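Local atomic coordinates of aldehyde dehydrogenase (Bartonella henselae, PDB entry 3I44), a protein that probably catalyses the NAD(P)+-dependent oxidation of aldehydes to carboxylic acids, as other members of the aldehyde dehydrogenase family do. Residues A[77-82]-A[189-194]. The protein carries 1 engineered substitution. Residues are numbered along the deposited sequence; the frame is centred on the assembly and turned at random.
Sequences QTWKTT and GCTMVL
With chi1 at 178°, Trp79 extends its indole from the C-terminal part of helix 62-79 toward the Gly189 turn, while a chi1 of 63° on Thr191 sets CG2 beside its own backbone N and within touch of that ring. The contact joins this helix to the helix-to-strand turn of a beta-alpha-beta crossover, in which strand 156-168, helix 174-188 and the parallel strand 191-195 follow one another in what is probably the Rossmann-like coenzyme-binding domain of the family. Gly189 closes helix 174-188 in a Schellman motif with a positive phi of 92°. The five-membered ring meets the turn obliquely: Trp79 CD1 is 3.3 Å from Gly189 O, and Trp79 NE1 is 3.1 Å from Cys190 O. The side chains of Trp79 and Thr191 run antiparallel alongside one another, Thr191 CG2 lying 3.8 Å from Trp79 CD1. Thr191 OG1 turns to Ala72 O for its hydrogen bond, tying the strand to the same helix about two turns before Trp79. Leu186, Leu216, Pro217 and Val220 also pack on the indole. A type I turn from Trp79 to Thr82 gives Trp79 O two donors, the backbone N and the hydroxyl of Thr82. Thr82 OG1 is 2.7 Å from Trp79 O, in the carbonyl plane; this oxygen, also hydrogen-bonded with Arg87 NE, lies 4.1 Å above the plane of the Trp79 ring, displaced toward its rim.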
ATOM      1  N   GLN A  77      -2.355 -21.279  12.057  1.00 31.19           N
ATOM      2  CA  GLN A  77      -3.552 -21.583  12.817  1.00 33.54           C
ATOM      3  C   GLN A  77      -3.300 -21.593  14.334  1.00 33.71           C
ATOM      4  O   GLN A  77      -4.151 -21.152  15.105  1.00 34.71           O
ATOM      5  CB  GLN A  77      -4.152 -22.917  12.319  1.00 35.19           C
ATOM      6  CG  GLN A  77      -4.684 -22.830  10.850  1.00 38.17           C
ATOM      7  CD  GLN A  77      -5.686 -21.675  10.651  1.00 44.86           C
ATOM      8  OE1 GLN A  77      -6.657 -21.554  11.414  1.00 51.79           O
ATOM      9  NE2 GLN A  77      -5.451 -20.818   9.647  1.00 46.46           N
ATOM     10  N   THR A  78      -2.137 -22.059  14.770  1.00 33.11           N
ATOM     11  CA  THR A  78      -1.813 -22.044  16.211  1.00 33.00           C
ATOM     12  C   THR A  78      -0.881 -20.893  16.623  1.00 31.90           C
ATOM     13  O   THR A  78      -0.999 -20.404  17.739  1.00 32.46           O
ATOM     14  CB  THR A  78      -1.178 -23.360  16.661  1.00 33.23           C
ATOM     15  OG1 THR A  78      -0.114 -23.686  15.763  1.00 34.33           O
ATOM     16  CG2 THR A  78      -2.206 -24.479  16.670  1.00 33.98           C
ATOM     17  N   TRP A  79       0.024 -20.460  15.733  1.00 30.73           N
ATOM     18  CA  TRP A  79       0.947 -19.338  16.022  1.00 29.40           C
ATOM     19  C   TRP A  79       0.211 -18.000  16.240  1.00 29.62           C
ATOM     20  O   TRP A  79       0.612 -17.188  17.085  1.00 28.26           O
ATOM     21  CB  TRP A  79       2.022 -19.206  14.910  1.00 28.76           C
ATOM     22  CG  TRP A  79       2.979 -18.064  15.084  1.00 26.24           C
ATOM     23  CD1 TRP A  79       3.011 -16.923  14.351  1.00 24.37           C
ATOM     24  CD2 TRP A  79       3.994 -17.926  16.084  1.00 24.23           C
ATOM     25  NE1 TRP A  79       3.991 -16.090  14.801  1.00 22.77           N
ATOM     26  CE2 TRP A  79       4.612 -16.677  15.876  1.00 26.39           C
ATOM     27  CE3 TRP A  79       4.451 -18.742  17.135  1.00 25.44           C
ATOM     28  CZ2 TRP A  79       5.685 -16.215  16.677  1.00 23.98           C
ATOM     29  CZ3 TRP A  79       5.520 -18.285  17.927  1.00 24.63           C
ATOM     30  CH2 TRP A  79       6.121 -17.039  17.689  1.00 25.47           C
ATOM     31  N   LYS A  80      -0.862 -17.774  15.481  1.00 30.21           N
ATOM     32  CA  LYS A  80      -1.676 -16.556  15.632  1.00 31.01           C
ATOM     33  C   LYS A  80      -2.382 -16.435  16.995  1.00 30.54           C
ATOM     34  O   LYS A  80      -2.790 -15.355  17.362  1.00 30.99           O
ATOM     35  CB  LYS A  80      -2.701 -16.411  14.483  1.00 31.51           C
ATOM     36  CG  LYS A  80      -3.932 -17.311  14.600  1.00 33.19           C
ATOM     37  CD  LYS A  80      -4.824 -17.243  13.349  1.00 37.07           C
ATOM     38  CE  LYS A  80      -6.250 -17.773  13.591  1.00 40.11           C
ATOM     39  NZ  LYS A  80      -6.311 -19.260  13.837  1.00 43.85           N
ATOM     40  N   THR A  81      -2.485 -17.526  17.742  1.00 30.97           N
ATOM     41  CA  THR A  81      -3.083 -17.500  19.071  1.00 31.15           C
ATOM     42  C   THR A  81      -2.079 -17.404  20.226  1.00 30.79           C
ATOM     43  O   THR A  81      -2.489 -17.342  21.385  1.00 31.20           O
ATOM     44  CB  THR A  81      -3.955 -18.752  19.299  1.00 31.41           C
ATOM     45  OG1 THR A  81      -3.117 -19.896  19.486  1.00 30.94           O
ATOM     46  CG2 THR A  81      -4.887 -18.980  18.120  1.00 32.13           C
ATOM     47  N   THR A  82      -0.778 -17.386  19.937  1.00 30.23           N
ATOM     48  CA  THR A  82       0.224 -17.160  20.994  1.00 29.42           C
ATOM     49  C   THR A  82       0.048 -15.724  21.518  1.00 29.15           C
ATOM     50  O   THR A  82      -0.417 -14.838  20.790  1.00 29.37           O
ATOM     51  CB  THR A  82       1.619 -17.331  20.487  1.00 29.34           C
ATOM     52  OG1 THR A  82       1.791 -16.460  19.354  1.00 31.04           O
ATOM     53  CG2 THR A  82       1.885 -18.819  20.098  1.00 28.03           C
ATOM     54  N   GLY A 189       2.386 -11.895  14.734  1.00 20.38           N
ATOM     55  CA  GLY A 189       1.659 -13.183  14.737  1.00 21.00           C
ATOM     56  C   GLY A 189       1.545 -13.865  13.367  1.00 20.62           C
ATOM     57  O   GLY A 189       0.716 -14.785  13.186  1.00 21.05           O
ATOM     58  N   CYS A 190       2.341 -13.407  12.406  1.00 20.02           N
ATOM     59  CA  CYS A 190       2.397 -14.013  11.071  1.00 20.04           C
ATOM     60  C   CYS A 190       3.335 -15.199  11.037  1.00 20.05           C
ATOM     61  O   CYS A 190       4.249 -15.279  11.843  1.00 21.86           O
ATOM     62  CB  CYS A 190       2.883 -13.008  10.037  1.00 19.51           C
ATOM     63  SG  CYS A 190       1.803 -11.630   9.787  1.00 20.74           S
ATOM     64  N   THR A 191       3.139 -16.083  10.066  1.00 19.35           N
ATOM     65  CA  THR A 191       4.130 -17.092   9.676  1.00 18.86           C
ATOM     66  C   THR A 191       4.654 -16.685   8.283  1.00 19.68           C
ATOM     67  O   THR A 191       4.086 -15.790   7.605  1.00 18.61           O
ATOM     68  CB  THR A 191       3.512 -18.503   9.670  1.00 19.91           C
ATOM     69  OG1 THR A 191       2.481 -18.546   8.689  1.00 18.17           O
ATOM     70  CG2 THR A 191       2.885 -18.851  11.062  1.00 18.49           C
ATOM     71  N   MET A 192       5.753 -17.282   7.847  1.00 19.35           N
ATOM     72  CA  MET A 192       6.500 -16.684   6.717  1.00 20.56           C
ATOM     73  C   MET A 192       7.355 -17.670   5.941  1.00 20.51           C
ATOM     74  O   MET A 192       7.803 -18.666   6.492  1.00 20.93           O
ATOM     75  CB  MET A 192       7.415 -15.545   7.208  1.00 19.97           C
ATOM     76  CG  MET A 192       8.486 -15.989   8.194  1.00 19.71           C
ATOM     77  SD  MET A 192       8.842 -14.745   9.485  1.00 23.26           S
ATOM     78  CE  MET A 192       7.361 -14.900  10.475  1.00 17.66           C
ATOM     79  N   VAL A 193       7.571 -17.349   4.669  1.00 20.49           N
ATOM     80  CA  VAL A 193       8.587 -17.988   3.852  1.00 20.32           C
ATOM     81  C   VAL A 193       9.563 -16.915   3.395  1.00 19.83           C
ATOM     82  O   VAL A 193       9.177 -15.930   2.752  1.00 19.99           O
ATOM     83  CB  VAL A 193       8.009 -18.731   2.639  1.00 20.99           C
ATOM     84  CG1 VAL A 193       9.162 -19.388   1.803  1.00 20.75           C
ATOM     85  CG2 VAL A 193       7.017 -19.794   3.113  1.00 20.48           C
ATOM     86  N   LEU A 194      10.825 -17.105   3.769  1.00 19.68           N
ATOM     87  CA  LEU A 194      11.929 -16.241   3.365  1.00 19.88           C
ATOM     88  C   LEU A 194      12.701 -16.888   2.206  1.00 20.68           C
ATOM     89  O   LEU A 194      13.067 -18.080   2.276  1.00 20.64           O
ATOM     90  CB  LEU A 194      12.873 -16.007   4.540  1.00 20.22           C
ATOM     91  CG  LEU A 194      14.228 -15.314   4.250  1.00 20.51           C
ATOM     92  CD1 LEU A 194      14.018 -13.895   3.783  1.00 20.22           C
ATOM     93  CD2 LEU A 194      15.167 -15.366   5.458  1.00 20.18           C
TER